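Local coordinates for KLLA0E08119p (Kluyveromyces lactis, PDB 3VA7), which probably carboxylates biotin at the expense of ATP and passes the carboxyl group to urea, as the carboxylase part of a longer enzyme that also hydrolyses the product, urea-1-carboxylate, at residues 476-487 / 620-631; 513-521 / 545-553. One frame throughout, in Å; residues are numbered along the deposited sequence.

In the fold
The two contacts illustrate how neighbouring sheets of one domain are held by different means. Contact 1 is partly buried and pairs strand 477-480 with strand 626-628, chain-distant partners joined by backbone hydrogen bonds and a few apolar side chains. Contact 2 is buried and lays helix 511-520 on strand 545-550 without a hydrogen bond between its segments, relying on small residues and valines. Along the chain, contact 2 falls between the two halves of contact 1. Segment 476-487 leads into strand 488-490 of the sheet under the helix, and 545-550 is followed by 553-558 of the other sheet. The contacts meet where L629 CD1 packs on T545 CG2, 3.9 Å away.

Contact 1 (476-487 / 620-631); sequences CAFEVLAPGANT and ILKLGDVLFLNQ
The carbonyl oxygen of D625 is gripped twice by segment 476-487: V480 N donates a hydrogen bond of 2.8 Å to D625 O, and E479 CA adds a CA-H...O contact. The neighbouring V480 O in turn takes G624 N in its carbonyl plane at 2.9 Å, holding the type II turn K622-D625 against the strand. F478 and L627 then exchange backbone bonds in a hydrogen-bonded antiparallel pair, flanked by the non-hydrogen-bonded pairs A477-F628 and E479-V626. With chi1 at 69°, F478 CG lies between the backbone N and the carbonyl carbon, and the ring runs alongside L627, whose CB lies over one ring face, 3.7 Å from CE2. L629 CD2 meets the ring edge in plane, and L530 of strand 529-533 and L539 of strand 538-541 also touch the F478 side chain. An alanine here is likely to open a gap between L627 and L629 and leave both free to shift. On the other side of the sheet A477 CB sits over the F628 ring, 3.8 Å from CD2. Beyond the corner at L481, L621 N bonds T487 O. The whole is an edge pairing: 626-628 closes a six-stranded antiparallel sheet of the carboxyltransferase part.

Contact 2 (513-521 / 545-553); sequences SFRLANRVV and TVIAVSGGT
V521 and S513 each set an aliphatic carbon over the face of a peptide unit of strand 545-550 or its exit, for no aromatic ring takes part in this contact. V521 CG2 stands almost straight above the I547-A548 peptide, 3.8 Å from I547 C, while the side chain of I547 departs on the strand's other side. S513 CB lies more obliquely over the S550-G551 peptide, 3.7 Å from G551 N. The backbones of I547 and A548 hydrogen-bond with I569 and S591 in the neighbouring strands.

Between these two ends the helix presents its smallest residue. A517 CB meets S550 CB at 3.7 Å, and such alanine-on-serine packing suits an axis separation of 7.3 Å. Toward the C-terminal end of the helix, A548 CB rests between V520 CG1 at 3.7 Å and V521 CG2 at 3.5 Å. V521 has CG1 anti to its N (chi1 175°), which sends that methyl toward V546 and keeps CG2 for A548.

The serines bring polar atoms into this buried seam, yet their hydroxyls find partners beyond it. S550 OG, beside L516 CB, hydrogen-bonds with N566, and S513 OG, 3.3 Å from G551 CA, with D510. G551 adopts backbone angles that a side chain would tolerate poorly, and it brings the chain round the corner directly beneath S513.

Helix and strand run nearly antiparallel, at 157°. Strand 587-592 lies beside 545-550 and also contacts the helix: S591 OG hydrogen-bonds with A517 O, and the side chains of V521 and A548 touch S591. Strand 569-571 flanks the other edge of 545-550, while L516 reaches P655 and R515 forms a salt bridge with D797 in helix 786-802.

Contact 1 (476-487 / 620-631)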
loop_
_atom_site.group_PDB
_atom_site.type_symbol
_atom_site.label_atom_id
_atom_site.label_comp_id
_atom_site.label_asym_id
_atom_site.label_seq_id
_atom_site.Cartn_x
_atom_site.Cartn_y
_atom_site.Cartn_z
ATOM N N CYS A 476 -1.571 14.445 -19.741
ATOM C CA CYS A 476 -0.460 13.767 -20.382
ATOM C C CYS A 476 -0.338 12.358 -19.764
ATOM O O CYS A 476 0.485 12.125 -18.861
ATOM C CB CYS A 476 0.823 14.581 -20.242
ATOM S SG CYS A 476 2.267 13.725 -20.959
ATOM N N ALA A 477 -1.166 11.431 -20.257
ATOM C CA ALA A 477 -1.506 10.225 -19.513
ATOM C C ALA A 477 -2.248 9.143 -20.326
ATOM O O ALA A 477 -2.786 9.408 -21.403
ATOM C CB ALA A 477 -2.389 10.625 -18.329
ATOM N N PHE A 478 -2.339 7.927 -19.807
ATOM C CA PHE A 478 -3.287 7.019 -20.452
ATOM C C PHE A 478 -4.473 6.677 -19.552
ATOM O O PHE A 478 -4.527 7.118 -18.437
ATOM C CB PHE A 478 -2.589 5.803 -21.109
ATOM C CG PHE A 478 -1.991 4.820 -20.148
ATOM C CD1 PHE A 478 -2.744 3.742 -19.674
ATOM C CD2 PHE A 478 -0.674 4.940 -19.749
ATOM C CE1 PHE A 478 -2.195 2.803 -18.808
ATOM C CE2 PHE A 478 -0.101 4.005 -18.881
ATOM C CZ PHE A 478 -0.870 2.930 -18.419
ATOM N N GLU A 479 -5.429 5.907 -20.030
ATOM C CA GLU A 479 -6.621 5.635 -19.246
ATOM C C GLU A 479 -7.009 4.204 -19.475
ATOM O O GLU A 479 -6.976 3.730 -20.592
ATOM C CB GLU A 479 -7.768 6.579 -19.656
ATOM C CG GLU A 479 -9.127 6.293 -18.970
ATOM C CD GLU A 479 -10.290 7.177 -19.471
ATOM O OE1 GLU A 479 -11.476 6.806 -19.211
ATOM O OE2 GLU A 479 -10.000 8.230 -20.115
ATOM N N VAL A 480 -7.413 3.524 -18.418
ATOM C CA VAL A 480 -7.672 2.117 -18.513
ATOM C C VAL A 480 -9.128 1.831 -18.907
ATOM O O VAL A 480 -10.041 1.845 -18.056
ATOM C CB VAL A 480 -7.332 1.429 -17.183
ATOM C CG1 VAL A 480 -7.629 -0.057 -17.270
ATOM C CG2 VAL A 480 -5.879 1.681 -16.810
ATOM N N LEU A 481 -9.351 1.557 -20.185
ATOM C CA LEU A 481 -10.692 1.173 -20.638
ATOM C C LEU A 481 -11.084 -0.203 -20.156
ATOM O O LEU A 481 -12.274 -0.482 -20.046
ATOM C CB LEU A 481 -10.787 1.178 -22.164
ATOM C CG LEU A 481 -11.112 2.436 -22.979
ATOM C CD1 LEU A 481 -11.078 3.721 -22.166
ATOM C CD2 LEU A 481 -10.143 2.471 -24.170
ATOM N N ALA A 482 -10.090 -1.076 -19.928
ATOM C CA ALA A 482 -10.282 -2.429 -19.363
ATOM C C ALA A 482 -8.945 -2.853 -18.704
ATOM O O ALA A 482 -7.884 -2.499 -19.224
ATOM C CB ALA A 482 -10.665 -3.381 -20.427
ATOM N N PRO A 483 -8.984 -3.596 -17.564
ATOM C CA PRO A 483 -7.737 -3.760 -16.763
ATOM C C PRO A 483 -6.777 -4.890 -17.191
ATOM O O PRO A 483 -5.586 -4.766 -17.004
ATOM C CB PRO A 483 -8.264 -4.041 -15.339
ATOM C CG PRO A 483 -9.601 -4.756 -15.553
ATOM C CD PRO A 483 -10.159 -4.202 -16.895
ATOM N N GLY A 484 -7.302 -5.972 -17.754
ATOM C CA GLY A 484 -6.533 -7.199 -17.926
ATOM C C GLY A 484 -6.586 -7.938 -16.619
ATOM O O GLY A 484 -6.926 -7.339 -15.603
ATOM N N ALA A 485 -6.267 -9.229 -16.628
ATOM C CA ALA A 485 -6.363 -10.062 -15.439
ATOM C C ALA A 485 -5.470 -9.657 -14.239
ATOM O O ALA A 485 -5.826 -9.951 -13.081
ATOM C CB ALA A 485 -6.070 -11.483 -15.817
ATOM N N ASN A 486 -4.301 -9.054 -14.502
ATOM C CA ASN A 486 -3.358 -8.721 -13.456
ATOM C C ASN A 486 -2.253 -7.810 -13.936
ATOM O O ASN A 486 -1.083 -8.213 -14.052
ATOM C CB ASN A 486 -2.744 -9.987 -12.847
ATOM C CG ASN A 486 -2.725 -9.939 -11.321
ATOM O OD1 ASN A 486 -1.684 -9.728 -10.702
ATOM N ND2 ASN A 486 -3.899 -10.100 -10.718
ATOM N N THR A 487 -2.613 -6.563 -14.171
ATOM C CA THR A 487 -1.713 -5.623 -14.793
ATOM C C THR A 487 -1.116 -4.693 -13.730
ATOM O O THR A 487 -1.876 -4.005 -13.055
ATOM C CB THR A 487 -2.506 -4.852 -15.878
ATOM O OG1 THR A 487 -3.108 -5.825 -16.746
ATOM C CG2 THR A 487 -1.643 -3.914 -16.719
ATOM N N ILE A 620 -3.002 -3.874 -8.607
ATOM C CA ILE A 620 -3.247 -4.042 -10.052
ATOM C C ILE A 620 -4.188 -2.970 -10.604
ATOM O O ILE A 620 -4.972 -2.368 -9.867
ATOM C CB ILE A 620 -3.778 -5.432 -10.394
ATOM C CG1 ILE A 620 -5.166 -5.675 -9.810
ATOM C CG2 ILE A 620 -2.785 -6.539 -9.956
ATOM C CD1 ILE A 620 -5.767 -6.977 -10.332
ATOM N N LEU A 621 -4.077 -2.695 -11.894
ATOM C CA LEU A 621 -4.882 -1.660 -12.515
ATOM C C LEU A 621 -6.355 -2.045 -12.504
ATOM O O LEU A 621 -6.683 -3.230 -12.419
ATOM C CB LEU A 621 -4.426 -1.421 -13.928
ATOM C CG LEU A 621 -2.991 -0.979 -14.112
ATOM C CD1 LEU A 621 -2.828 -0.205 -15.432
ATOM C CD2 LEU A 621 -2.632 -0.111 -12.938
ATOM N N LYS A 622 -7.221 -1.027 -12.574
ATOM C CA LYS A 622 -8.690 -1.175 -12.570
ATOM C C LYS A 622 -9.355 -0.340 -13.680
ATOM O O LYS A 622 -8.822 0.733 -14.108
ATOM C CB LYS A 622 -9.277 -0.733 -11.210
ATOM C CG LYS A 622 -9.339 -1.836 -10.116
ATOM C CD LYS A 622 -9.815 -1.268 -8.741
ATOM C CE LYS A 622 -10.551 -2.339 -7.935
ATOM N NZ LYS A 622 -10.051 -2.559 -6.507
ATOM N N LEU A 623 -10.541 -0.799 -14.111
ATOM C CA LEU A 623 -11.359 -0.068 -15.114
ATOM C C LEU A 623 -11.474 1.328 -14.613
ATOM O O LEU A 623 -11.827 1.524 -13.463
ATOM C CB LEU A 623 -12.766 -0.666 -15.230
ATOM C CG LEU A 623 -13.779 -0.246 -16.331
ATOM C CD1 LEU A 623 -15.168 -0.744 -15.909
ATOM C CD2 LEU A 623 -13.848 1.267 -16.627
ATOM N N GLY A 624 -11.128 2.303 -15.445
ATOM C CA GLY A 624 -11.202 3.698 -15.021
ATOM C C GLY A 624 -9.921 4.353 -14.559
ATOM O O GLY A 624 -9.820 5.585 -14.611
ATOM N N ASP A 625 -8.931 3.587 -14.102
ATOM C CA ASP A 625 -7.637 4.222 -13.738
ATOM C C ASP A 625 -7.046 5.100 -14.831
ATOM O O ASP A 625 -7.297 4.890 -16.010
ATOM C CB ASP A 625 -6.569 3.204 -13.317
ATOM C CG ASP A 625 -6.925 2.455 -12.051
ATOM O OD1 ASP A 625 -7.608 3.036 -11.167
ATOM O OD2 ASP A 625 -6.509 1.270 -11.961
ATOM N N VAL A 626 -6.224 6.061 -14.406
ATOM C CA VAL A 626 -5.587 7.051 -15.260
ATOM C C VAL A 626 -4.100 7.211 -14.912
ATOM O O VAL A 626 -3.749 7.811 -13.891
ATOM C CB VAL A 626 -6.280 8.415 -15.076
ATOM C CG1 VAL A 626 -5.455 9.558 -15.647
ATOM C CG2 VAL A 626 -7.740 8.392 -15.638
ATOM N N LEU A 627 -3.208 6.746 -15.786
ATOM C CA LEU A 627 -1.792 6.808 -15.481
ATOM C C LEU A 627 -1.046 7.834 -16.281
ATOM O O LEU A 627 -1.155 7.867 -17.492
ATOM C CB LEU A 627 -1.165 5.440 -15.694
ATOM C CG LEU A 627 -1.382 4.421 -14.580
ATOM C CD1 LEU A 627 -2.779 3.809 -14.625
ATOM C CD2 LEU A 627 -0.339 3.364 -14.741
ATOM N N PHE A 628 -0.241 8.617 -15.579
ATOM C CA PHE A 628 0.460 9.766 -16.112
ATOM C C PHE A 628 1.804 9.414 -16.682
ATOM O O PHE A 628 2.480 8.532 -16.134
ATOM C CB PHE A 628 0.592 10.862 -15.026
ATOM C CG PHE A 628 -0.682 11.608 -14.823
ATOM C CD1 PHE A 628 -1.666 11.110 -13.964
ATOM C CD2 PHE A 628 -0.961 12.736 -15.578
ATOM C CE1 PHE A 628 -2.899 11.757 -13.826
ATOM C CE2 PHE A 628 -2.169 13.390 -15.453
ATOM C CZ PHE A 628 -3.149 12.894 -14.581
ATOM N N LEU A 629 2.192 10.102 -17.771
ATOM C CA LEU A 629 3.482 9.867 -18.433
ATOM C C LEU A 629 4.427 11.009 -18.181
ATOM O O LEU A 629 4.085 11.934 -17.456
ATOM C CB LEU A 629 3.328 9.695 -19.932
ATOM C CG LEU A 629 2.359 8.671 -20.505
ATOM C CD1 LEU A 629 2.720 8.510 -21.976
ATOM C CD2 LEU A 629 2.387 7.321 -19.762
ATOM N N ASN A 630 5.594 10.957 -18.818
ATOM C CA ASN A 630 6.665 11.906 -18.583
ATOM C C ASN A 630 7.087 12.614 -19.890
ATOM O O ASN A 630 8.226 12.443 -20.354
ATOM C CB ASN A 630 7.836 11.148 -17.938
ATOM C CG ASN A 630 9.148 11.942 -17.926
ATOM O OD1 ASN A 630 9.143 13.184 -17.913
ATOM N ND2 ASN A 630 10.283 11.222 -17.915
ATOM N N GLN A 631 6.172 13.380 -20.498
ATOM C CA GLN A 631 6.514 14.249 -21.658
ATOM C C GLN A 631 7.383 15.420 -21.146
ATOM O O GLN A 631 6.892 16.288 -20.391
ATOM C CB GLN A 631 5.247 14.819 -22.332
ATOM C CG GLN A 631 5.173 14.753 -23.885
ATOM C CD GLN A 631 4.324 13.542 -24.391
ATOM O OE1 GLN A 631 3.270 13.704 -25.044
ATOM N NE2 GLN A 631 4.780 12.328 -24.056
HETATM O O HOH W 1 -5.300 -5.652 -13.658
#

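Contact 2 (513-521 / 545-553)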
loop_
_atom_site.group_PDB
_atom_site.type_symbol
_atom_site.label_atom_id
_atom_site.label_comp_id
_atom_site.label_asym_id
_atom_site.label_seq_id
_atom_site.Cartn_x
_atom_site.Cartn_y
_atom_site.Cartn_z
ATOM N N SER A 513 12.467 -10.008 -20.890
ATOM C CA SER A 513 11.462 -9.366 -21.711
ATOM C C SER A 513 11.177 -7.960 -21.225
ATOM O O SER A 513 10.966 -7.031 -22.044
ATOM C CB SER A 513 10.157 -10.164 -21.702
ATOM O OG SER A 513 10.295 -11.570 -21.966
ATOM N N PHE A 514 11.171 -7.777 -19.893
ATOM C CA PHE A 514 10.813 -6.480 -19.331
ATOM C C PHE A 514 11.839 -5.471 -19.837
ATOM O O PHE A 514 11.494 -4.368 -20.271
ATOM C CB PHE A 514 10.789 -6.517 -17.802
ATOM C CG PHE A 514 10.570 -5.150 -17.158
ATOM C CD1 PHE A 514 9.303 -4.745 -16.772
ATOM C CD2 PHE A 514 11.655 -4.277 -16.934
ATOM C CE1 PHE A 514 9.112 -3.458 -16.194
ATOM C CE2 PHE A 514 11.487 -2.978 -16.358
ATOM C CZ PHE A 514 10.198 -2.573 -15.973
ATOM N N ARG A 515 13.114 -5.859 -19.776
ATOM C CA ARG A 515 14.186 -4.932 -20.104
ATOM C C ARG A 515 14.313 -4.775 -21.605
ATOM O O ARG A 515 14.650 -3.711 -22.092
ATOM C CB ARG A 515 15.502 -5.394 -19.516
ATOM C CG ARG A 515 15.460 -5.573 -18.013
ATOM C CD ARG A 515 16.792 -5.340 -17.442
ATOM N NE ARG A 515 17.650 -6.501 -17.490
ATOM C CZ ARG A 515 18.993 -6.434 -17.562
ATOM N NH1 ARG A 515 19.638 -5.250 -17.626
ATOM N NH2 ARG A 515 19.690 -7.559 -17.612
ATOM N N LEU A 516 14.002 -5.826 -22.347
ATOM C CA LEU A 516 13.899 -5.667 -23.790
ATOM C C LEU A 516 12.854 -4.603 -24.068
ATOM O O LEU A 516 13.139 -3.647 -24.798
ATOM C CB LEU A 516 13.511 -6.967 -24.484
ATOM C CG LEU A 516 14.568 -8.057 -24.678
ATOM C CD1 LEU A 516 13.899 -9.397 -25.078
ATOM C CD2 LEU A 516 15.648 -7.649 -25.689
ATOM N N ALA A 517 11.652 -4.779 -23.494
ATOM C CA ALA A 517 10.551 -3.891 -23.817
ATOM C C ALA A 517 11.020 -2.469 -23.534
ATOM O O ALA A 517 10.910 -1.568 -24.406
ATOM C CB ALA A 517 9.279 -4.248 -23.034
ATOM N N ASN A 518 11.617 -2.255 -22.361
ATOM C CA ASN A 518 12.153 -0.928 -22.099
ATOM C C ASN A 518 13.115 -0.419 -23.148
ATOM O O ASN A 518 12.995 0.701 -23.643
ATOM C CB ASN A 518 12.753 -0.815 -20.689
ATOM C CG ASN A 518 11.763 -0.180 -19.704
ATOM O OD1 ASN A 518 10.846 0.581 -20.125
ATOM N ND2 ASN A 518 11.936 -0.476 -18.400
ATOM N N ARG A 519 14.098 -1.239 -23.456
ATOM C CA ARG A 519 15.126 -0.858 -24.402
ATOM C C ARG A 519 14.541 -0.543 -25.793
ATOM O O ARG A 519 14.978 0.394 -26.452
ATOM C CB ARG A 519 16.198 -1.964 -24.501
ATOM C CG ARG A 519 17.359 -1.634 -25.440
ATOM C CD ARG A 519 18.004 -0.332 -25.094
ATOM N NE ARG A 519 19.362 -0.266 -25.630
ATOM C CZ ARG A 519 19.709 0.415 -26.731
ATOM N NH1 ARG A 519 20.984 0.438 -27.119
ATOM N NH2 ARG A 519 18.793 1.086 -27.433
ATOM N N VAL A 520 13.534 -1.293 -26.211
ATOM C CA VAL A 520 13.041 -1.147 -27.557
ATOM C C VAL A 520 12.562 0.282 -27.771
ATOM O O VAL A 520 12.574 0.792 -28.903
ATOM C CB VAL A 520 11.952 -2.161 -27.876
ATOM C CG1 VAL A 520 11.139 -1.714 -29.067
ATOM C CG2 VAL A 520 12.547 -3.597 -28.036
ATOM N N VAL A 521 12.177 0.940 -26.683
ATOM C CA VAL A 521 11.628 2.266 -26.753
ATOM C C VAL A 521 12.685 3.286 -26.324
ATOM O O VAL A 521 12.432 4.505 -26.326
ATOM C CB VAL A 521 10.431 2.357 -25.818
ATOM C CG1 VAL A 521 9.968 3.681 -25.790
ATOM C CG2 VAL A 521 9.248 1.461 -26.272
ATOM N N THR A 545 2.991 9.211 -27.750
ATOM C CA THR A 545 4.190 8.548 -27.235
ATOM C C THR A 545 4.579 7.373 -28.125
ATOM O O THR A 545 3.936 7.129 -29.135
ATOM C CB THR A 545 3.956 8.067 -25.737
ATOM O OG1 THR A 545 5.149 7.477 -25.185
ATOM C CG2 THR A 545 2.781 7.097 -25.641
ATOM N N VAL A 546 5.619 6.648 -27.715
ATOM C CA VAL A 546 6.024 5.394 -28.312
ATOM C C VAL A 546 5.787 4.232 -27.307
ATOM O O VAL A 546 5.904 4.419 -26.126
ATOM C CB VAL A 546 7.527 5.465 -28.768
ATOM C CG1 VAL A 546 7.912 4.244 -29.573
ATOM C CG2 VAL A 546 7.841 6.761 -29.540
ATOM N N ILE A 547 5.501 3.031 -27.804
ATOM C CA ILE A 547 5.065 1.883 -27.028
ATOM C C ILE A 547 5.777 0.656 -27.554
ATOM O O ILE A 547 6.178 0.628 -28.712
ATOM C CB ILE A 547 3.501 1.753 -27.198
ATOM C CG1 ILE A 547 2.798 2.227 -25.938
ATOM C CG2 ILE A 547 2.945 0.359 -27.662
ATOM C CD1 ILE A 547 2.999 3.705 -25.676
ATOM N N ALA A 548 5.924 -0.383 -26.746
ATOM C CA ALA A 548 6.399 -1.630 -27.285
ATOM C C ALA A 548 5.884 -2.696 -26.405
ATOM O O ALA A 548 5.551 -2.420 -25.263
ATOM C CB ALA A 548 7.883 -1.646 -27.291
ATOM N N VAL A 549 5.784 -3.916 -26.926
ATOM C CA VAL A 549 5.323 -5.063 -26.124
ATOM C C VAL A 549 6.306 -6.197 -26.318
ATOM O O VAL A 549 6.780 -6.445 -27.420
ATOM C CB VAL A 549 3.903 -5.505 -26.507
ATOM C CG1 VAL A 549 3.438 -6.652 -25.654
ATOM C CG2 VAL A 549 2.935 -4.330 -26.333
ATOM N N SER A 550 6.647 -6.872 -25.240
ATOM C CA SER A 550 7.647 -7.924 -25.330
ATOM C C SER A 550 7.282 -8.985 -24.324
ATOM O O SER A 550 6.581 -8.674 -23.360
ATOM C CB SER A 550 9.061 -7.365 -25.072
ATOM O OG SER A 550 10.015 -8.279 -25.590
ATOM N N GLY A 551 7.741 -10.210 -24.534
ATOM C CA GLY A 551 7.424 -11.263 -23.632
ATOM C C GLY A 551 6.708 -12.378 -24.351
ATOM O O GLY A 551 7.135 -12.814 -25.415
ATOM N N GLY A 552 5.613 -12.857 -23.755
ATOM C CA GLY A 552 4.789 -13.928 -24.344
ATOM C C GLY A 552 4.176 -13.523 -25.677
ATOM O O GLY A 552 4.226 -12.348 -26.083
ATOM N N THR A 553 3.622 -14.502 -26.385
ATOM C CA THR A 553 2.836 -14.197 -27.589
ATOM C C THR A 553 1.437 -13.726 -27.183
ATOM O O THR A 553 0.682 -14.428 -26.485
ATOM C CB THR A 553 2.779 -15.399 -28.577
ATOM O OG1 THR A 553 4.062 -16.034 -28.612
ATOM C CG2 THR A 553 2.449 -14.929 -30.007
#